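PDB 7FE6: AvmM from Streptomyces sp. NBRC 109436, which catalyses the macrocyclization step of alchivemycin A biosynthesis through dehydration and Michael-type addition. Local coordinates for residues Leu60-Arg74 and Pro99-Leu113. Numbering follows the deposited sequence.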
loop_
_atom_site.group_PDB
_atom_site.type_symbol
_atom_site.label_atom_id
_atom_site.label_comp_id
_atom_site.label_asym_id
_atom_site.label_seq_id
_atom_site.Cartn_x
_atom_site.Cartn_y
_atom_site.Cartn_z
ATOM N N LEU A 60 5.973 -16.732 5.347
ATOM C CA LEU A 60 5.001 -15.724 5.754
ATOM C C LEU A 60 4.058 -16.246 6.838
ATOM O O LEU A 60 3.568 -17.380 6.775
ATOM C CB LEU A 60 4.163 -15.261 4.556
ATOM C CG LEU A 60 3.094 -14.213 4.931
ATOM C CD1 LEU A 60 3.732 -12.901 5.374
ATOM C CD2 LEU A 60 1.981 -14.015 3.904
ATOM N N ASN A 61 3.776 -15.387 7.812
ATOM C CA ASN A 61 2.682 -15.584 8.751
ATOM C C ASN A 61 1.625 -14.508 8.515
ATOM O O ASN A 61 1.941 -13.381 8.113
ATOM C CB ASN A 61 3.177 -15.541 10.204
ATOM C CG ASN A 61 4.263 -16.581 10.481
ATOM O OD1 ASN A 61 3.989 -17.779 10.555
ATOM N ND2 ASN A 61 5.512 -16.122 10.595
ATOM N N LEU A 62 0.363 -14.889 8.727
ATOM C CA LEU A 62 -0.805 -14.030 8.543
ATOM C C LEU A 62 -1.638 -14.090 9.816
ATOM O O LEU A 62 -1.917 -15.182 10.323
ATOM C CB LEU A 62 -1.636 -14.490 7.345
ATOM C CG LEU A 62 -2.235 -13.496 6.361
ATOM C CD1 LEU A 62 -1.167 -12.670 5.660
ATOM C CD2 LEU A 62 -3.007 -14.289 5.359
ATOM N N VAL A 63 -2.000 -12.936 10.363
ATOM C CA VAL A 63 -2.762 -12.886 11.606
ATOM C C VAL A 63 -4.122 -12.268 11.341
ATOM O O VAL A 63 -4.215 -11.190 10.750
ATOM C CB VAL A 63 -2.022 -12.106 12.702
ATOM C CG1 VAL A 63 -2.815 -12.148 13.976
ATOM C CG2 VAL A 63 -0.658 -12.707 12.919
ATOM N N ILE A 64 -5.180 -12.959 11.751
ATOM C CA ILE A 64 -6.531 -12.422 11.663
ATOM C C ILE A 64 -6.969 -12.047 13.067
ATOM O O ILE A 64 -6.830 -12.850 13.993
ATOM C CB ILE A 64 -7.504 -13.411 11.010
ATOM C CG1 ILE A 64 -6.980 -13.799 9.619
ATOM C CG2 ILE A 64 -8.894 -12.770 10.940
ATOM C CD1 ILE A 64 -7.893 -14.731 8.854
ATOM N N TRP A 65 -7.452 -10.822 13.231
ATOM C CA TRP A 65 -7.722 -10.227 14.533
ATOM C C TRP A 65 -9.100 -9.585 14.523
ATOM O O TRP A 65 -9.432 -8.835 13.599
ATOM C CB TRP A 65 -6.656 -9.188 14.892
ATOM C CG TRP A 65 -6.942 -8.372 16.153
ATOM C CD1 TRP A 65 -7.064 -8.845 17.433
ATOM C CD2 TRP A 65 -7.061 -6.935 16.247
ATOM N NE1 TRP A 65 -7.283 -7.795 18.310
ATOM C CE2 TRP A 65 -7.279 -6.618 17.608
ATOM C CE3 TRP A 65 -7.021 -5.893 15.310
ATOM C CZ2 TRP A 65 -7.452 -5.312 18.053
ATOM C CZ3 TRP A 65 -7.190 -4.595 15.755
ATOM C CH2 TRP A 65 -7.404 -4.316 17.115
ATOM N N PHE A 66 -9.903 -9.893 15.533
ATOM C CA PHE A 66 -11.160 -9.191 15.784
ATOM C C PHE A 66 -11.001 -8.369 17.053
ATOM O O PHE A 66 -10.687 -8.915 18.112
ATOM C CB PHE A 66 -12.337 -10.161 15.927
ATOM C CG PHE A 66 -12.760 -10.828 14.636
ATOM C CD1 PHE A 66 -12.138 -10.531 13.436
ATOM C CD2 PHE A 66 -13.800 -11.757 14.630
ATOM C CE1 PHE A 66 -12.537 -11.149 12.255
ATOM C CE2 PHE A 66 -14.203 -12.374 13.448
ATOM C CZ PHE A 66 -13.565 -12.070 12.257
ATOM N N SER A 67 -11.224 -7.064 16.947
ATOM C CA SER A 67 -11.069 -6.196 18.099
ATOM C C SER A 67 -12.294 -6.192 19.005
ATOM O O SER A 67 -12.201 -5.711 20.143
ATOM C CB SER A 67 -10.800 -4.768 17.645
ATOM O OG SER A 67 -11.998 -4.206 17.167
ATOM N N ASP A 68 -13.440 -6.687 18.521
ATOM C CA ASP A 68 -14.727 -6.477 19.178
ATOM C C ASP A 68 -15.437 -7.776 19.523
ATOM O O ASP A 68 -16.650 -7.770 19.754
ATOM C CB ASP A 68 -15.622 -5.593 18.306
ATOM C CG ASP A 68 -15.799 -6.137 16.896
ATOM O OD1 ASP A 68 -15.041 -7.048 16.500
ATOM O OD2 ASP A 68 -16.684 -5.630 16.169
ATOM N N ARG A 69 -14.705 -8.882 19.591
ATOM C CA ARG A 69 -15.225 -10.157 20.061
ATOM C C ARG A 69 -14.061 -11.122 20.208
ATOM O O ARG A 69 -13.035 -10.978 19.532
ATOM C CB ARG A 69 -16.277 -10.706 19.105
ATOM C CG ARG A 69 -15.832 -10.772 17.666
ATOM C CD ARG A 69 -17.042 -10.970 16.780
ATOM N NE ARG A 69 -17.738 -12.215 17.097
ATOM C CZ ARG A 69 -18.894 -12.576 16.552
ATOM N NH1 ARG A 69 -19.493 -11.788 15.670
ATOM N NH2 ARG A 69 -19.462 -13.720 16.895
ATOM N N ASP A 70 -14.225 -12.119 21.083
ATOM C CA ASP A 70 -13.117 -13.036 21.324
ATOM C C ASP A 70 -13.469 -14.488 21.013
ATOM O O ASP A 70 -12.709 -15.394 21.389
ATOM C CB ASP A 70 -12.605 -12.919 22.760
ATOM C CG ASP A 70 -13.685 -13.126 23.781
ATOM O OD1 ASP A 70 -14.696 -13.804 23.477
ATOM O OD2 ASP A 70 -13.505 -12.626 24.910
ATOM N N ASP A 71 -14.568 -14.731 20.296
ATOM C CA ASP A 71 -14.996 -16.084 19.960
ATOM C C ASP A 71 -14.457 -16.596 18.625
ATOM O O ASP A 71 -14.676 -17.765 18.306
ATOM C CB ASP A 71 -16.522 -16.154 19.936
ATOM C CG ASP A 71 -17.139 -15.025 19.122
ATOM O OD1 ASP A 71 -16.488 -13.966 18.964
ATOM O OD2 ASP A 71 -18.271 -15.204 18.624
ATOM N N LEU A 72 -13.790 -15.769 17.824
ATOM C CA LEU A 72 -13.247 -16.246 16.554
ATOM C C LEU A 72 -12.222 -17.366 16.765
ATOM O O LEU A 72 -11.387 -17.311 17.673
ATOM C CB LEU A 72 -12.615 -15.080 15.780
ATOM C CG LEU A 72 -11.857 -15.354 14.472
ATOM C CD1 LEU A 72 -12.816 -15.838 13.393
ATOM C CD2 LEU A 72 -11.092 -14.110 13.989
ATOM N N ARG A 73 -12.322 -18.419 15.956
ATOM C CA ARG A 73 -11.329 -19.491 15.942
ATOM C C ARG A 73 -10.875 -19.758 14.510
ATOM O O ARG A 73 -11.501 -19.304 13.552
ATOM C CB ARG A 73 -11.889 -20.776 16.568
ATOM C CG ARG A 73 -12.306 -20.586 18.000
ATOM C CD ARG A 73 -11.123 -20.256 18.910
ATOM N NE ARG A 73 -11.582 -20.079 20.290
ATOM C CZ ARG A 73 -11.821 -18.896 20.852
ATOM N NH1 ARG A 73 -11.602 -17.768 20.163
ATOM N NH2 ARG A 73 -12.262 -18.839 22.106
ATOM N N ARG A 74 -9.806 -20.554 14.368
ATOM C CA ARG A 74 -9.294 -20.903 13.039
ATOM C C ARG A 74 -10.382 -21.518 12.164
ATOM O O ARG A 74 -10.428 -21.281 10.945
ATOM C CB ARG A 74 -8.101 -21.865 13.170
ATOM C CG ARG A 74 -7.598 -22.451 11.846
ATOM C CD ARG A 74 -7.155 -21.373 10.844
ATOM N NE ARG A 74 -6.672 -21.964 9.599
ATOM C CZ ARG A 74 -7.456 -22.316 8.580
ATOM N NH1 ARG A 74 -8.770 -22.128 8.655
ATOM N NH2 ARG A 74 -6.927 -22.861 7.485
ATOM N N PRO A 99 -5.343 -19.411 19.769
ATOM C CA PRO A 99 -5.971 -18.097 19.961
ATOM C C PRO A 99 -5.217 -17.219 20.941
ATOM O O PRO A 99 -4.706 -17.702 21.950
ATOM C CB PRO A 99 -7.364 -18.451 20.502
ATOM C CG PRO A 99 -7.656 -19.807 19.970
ATOM C CD PRO A 99 -6.329 -20.513 19.840
ATOM N N GLN A 100 -5.065 -15.945 20.606
ATOM C CA GLN A 100 -4.435 -14.965 21.478
ATOM C C GLN A 100 -5.455 -13.886 21.803
ATOM O O GLN A 100 -6.262 -13.510 20.951
ATOM C CB GLN A 100 -3.195 -14.348 20.830
ATOM C CG GLN A 100 -2.111 -15.344 20.453
ATOM C CD GLN A 100 -1.520 -16.037 21.658
ATOM O OE1 GLN A 100 -1.040 -15.377 22.585
ATOM N NE2 GLN A 100 -1.573 -17.373 21.669
ATOM N N PHE A 101 -5.447 -13.411 23.042
ATOM C CA PHE A 101 -6.483 -12.507 23.530
ATOM C C PHE A 101 -5.776 -11.271 24.058
ATOM O O PHE A 101 -5.403 -11.217 25.242
ATOM C CB PHE A 101 -7.338 -13.173 24.604
ATOM C CG PHE A 101 -8.035 -14.428 24.138
ATOM C CD1 PHE A 101 -7.393 -15.662 24.204
ATOM C CD2 PHE A 101 -9.322 -14.381 23.631
ATOM C CE1 PHE A 101 -8.031 -16.827 23.778
ATOM C CE2 PHE A 101 -9.966 -15.535 23.196
ATOM C CZ PHE A 101 -9.323 -16.759 23.273
ATOM N N PRO A 102 -5.585 -10.255 23.210
ATOM C CA PRO A 102 -4.898 -9.040 23.648
ATOM C C PRO A 102 -5.649 -8.365 24.780
ATOM O O PRO A 102 -6.866 -8.513 24.921
ATOM C CB PRO A 102 -4.886 -8.168 22.388
ATOM C CG PRO A 102 -5.057 -9.130 21.258
ATOM C CD PRO A 102 -5.942 -10.198 21.782
ATOM N N ALA A 103 -4.893 -7.667 25.630
ATOM C CA ALA A 103 -5.519 -6.930 26.721
ATOM C C ALA A 103 -6.399 -5.805 26.188
ATOM O O ALA A 103 -7.398 -5.442 26.824
ATOM C CB ALA A 103 -4.453 -6.383 27.665
ATOM N N GLU A 104 -6.074 -5.277 25.005
ATOM C CA GLU A 104 -6.865 -4.234 24.362
ATOM C C GLU A 104 -8.124 -4.781 23.697
ATOM O O GLU A 104 -8.763 -4.056 22.925
ATOM C CB GLU A 104 -6.000 -3.430 23.378
ATOM C CG GLU A 104 -5.440 -4.195 22.197
ATOM C CD GLU A 104 -4.059 -4.769 22.498
ATOM O OE1 GLU A 104 -3.682 -4.804 23.686
ATOM O OE2 GLU A 104 -3.338 -5.159 21.553
ATOM N N GLY A 105 -8.427 -6.057 23.929
ATOM C CA GLY A 105 -9.665 -6.724 23.577
ATOM C C GLY A 105 -9.536 -7.621 22.359
ATOM O O GLY A 105 -8.585 -7.535 21.575
ATOM N N GLY A 106 -10.521 -8.504 22.196
ATOM C CA GLY A 106 -10.562 -9.318 21.002
ATOM C C GLY A 106 -9.853 -10.657 21.099
ATOM O O GLY A 106 -9.573 -11.219 22.166
ATOM N N VAL A 107 -9.592 -11.191 19.908
ATOM C CA VAL A 107 -8.859 -12.435 19.714
ATOM C C VAL A 107 -8.156 -12.321 18.368
ATOM O O VAL A 107 -8.624 -11.618 17.466
ATOM C CB VAL A 107 -9.783 -13.677 19.763
ATOM C CG1 VAL A 107 -10.819 -13.626 18.643
ATOM C CG2 VAL A 107 -8.968 -14.953 19.676
ATOM N N HIS A 108 -7.011 -12.995 18.233
ATOM C CA HIS A 108 -6.393 -13.097 16.920
ATOM C C HIS A 108 -5.867 -14.506 16.690
ATOM O O HIS A 108 -5.493 -15.218 17.626
ATOM C CB HIS A 108 -5.300 -12.028 16.719
ATOM C CG HIS A 108 -4.039 -12.242 17.503
ATOM N ND1 HIS A 108 -3.152 -13.261 17.228
ATOM C CD2 HIS A 108 -3.491 -11.534 18.520
ATOM C CE1 HIS A 108 -2.117 -13.180 18.046
ATOM N NE2 HIS A 108 -2.302 -12.146 18.848
ATOM N N ILE A 109 -5.910 -14.925 15.431
ATOM C CA ILE A 109 -5.542 -16.278 15.030
ATOM C C ILE A 109 -4.352 -16.138 14.082
ATOM O O ILE A 109 -4.503 -15.645 12.953
ATOM C CB ILE A 109 -6.700 -17.023 14.343
ATOM C CG1 ILE A 109 -8.005 -16.942 15.147
ATOM C CG2 ILE A 109 -6.338 -18.482 14.159
ATOM C CD1 ILE A 109 -7.901 -17.448 16.536
ATOM N N ALA A 110 -3.169 -16.565 14.534
ATOM C CA ALA A 110 -1.952 -16.479 13.737
ATOM C C ALA A 110 -1.784 -17.741 12.896
ATOM O O ALA A 110 -1.810 -18.855 13.425
ATOM C CB ALA A 110 -0.734 -16.258 14.634
ATOM N N CYS A 111 -1.628 -17.558 11.584
ATOM C CA CYS A 111 -1.565 -18.654 10.624
ATOM C C CYS A 111 -0.266 -18.638 9.834
ATOM O O CYS A 111 0.143 -17.594 9.309
ATOM C CB CYS A 111 -2.741 -18.596 9.654
ATOM S SG CYS A 111 -4.293 -18.682 10.467
ATOM N N GLN A 112 0.343 -19.806 9.699
ATOM C CA GLN A 112 1.548 -19.948 8.903
ATOM C C GLN A 112 1.187 -20.208 7.442
ATOM O O GLN A 112 0.454 -21.149 7.130
ATOM C CB GLN A 112 2.425 -21.070 9.461
ATOM C CG GLN A 112 3.807 -21.134 8.836
ATOM C CD GLN A 112 4.677 -22.252 9.414
ATOM O OE1 GLN A 112 5.612 -22.722 8.764
ATOM N NE2 GLN A 112 4.402 -22.643 10.656
ATOM N N LEU A 113 1.736 -19.382 6.553
ATOM C CA LEU A 113 1.600 -19.523 5.102
ATOM C C LEU A 113 2.975 -19.681 4.449
ATOM O O LEU A 113 3.295 -18.951 3.499
ATOM C CB LEU A 113 0.885 -18.295 4.509
ATOM C CG LEU A 113 -0.644 -18.223 4.593
ATOM C CD1 LEU A 113 -1.123 -18.113 6.044
ATOM C CD2 LEU A 113 -1.140 -17.029 3.792
HETATM O O HOH W 1 5.391 -17.744 2.897
#
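Trp65 and His108 face each other as a non-hydrogen-bonded pair of the antiparallel strands 60-66 and 107-113, and their CB atoms lie 3.6 Å apart. Trp65 turns the CD1/NE1 edge of its indole to strand 107-113, while the benzo ring stands away from it; a chi1 of 172° sets CG beside the carbonyl carbon, and that puts Trp65 CD1 3.2 Å from Val107 O. Gly105 O lies at the ring edge. His108 lays its ring along this face toward Val63, and His108 ND1 meets Val63 CG1 at 3.5 Å. Holding these residues in register are paired backbone hydrogen bonds between Leu62 and Cys111, Ile64 and Ile109, and Phe66 and Val107.

On the opposite face the chain beyond Phe66 folds back over strand 107-113. Val107 CG1 packs on Leu72 CB (3.7 Å), while Val107 CG2 sits over one face of the Phe101 ring. The Arg73 guanidinium meets the edge of that ring, Arg73 NH2 to Phe101 CZ 3.8 Å, with the two planes 88° apart. Arg73 NH1 donates to Asp70 O at 2.9 Å, a bond that holds the loop to itself. Farther along, Arg74 CD rests on Cys111 SG, while Arg74 NE is bonded to Gln91.

Strand 107-113 is the outermost of its sheet within this chain. Strand 57-66 separates it from 153-162, and Ile64 and Leu113 pack against strands 77-83 and 135-144 of the other five-stranded sheet, as in a beta sandwich.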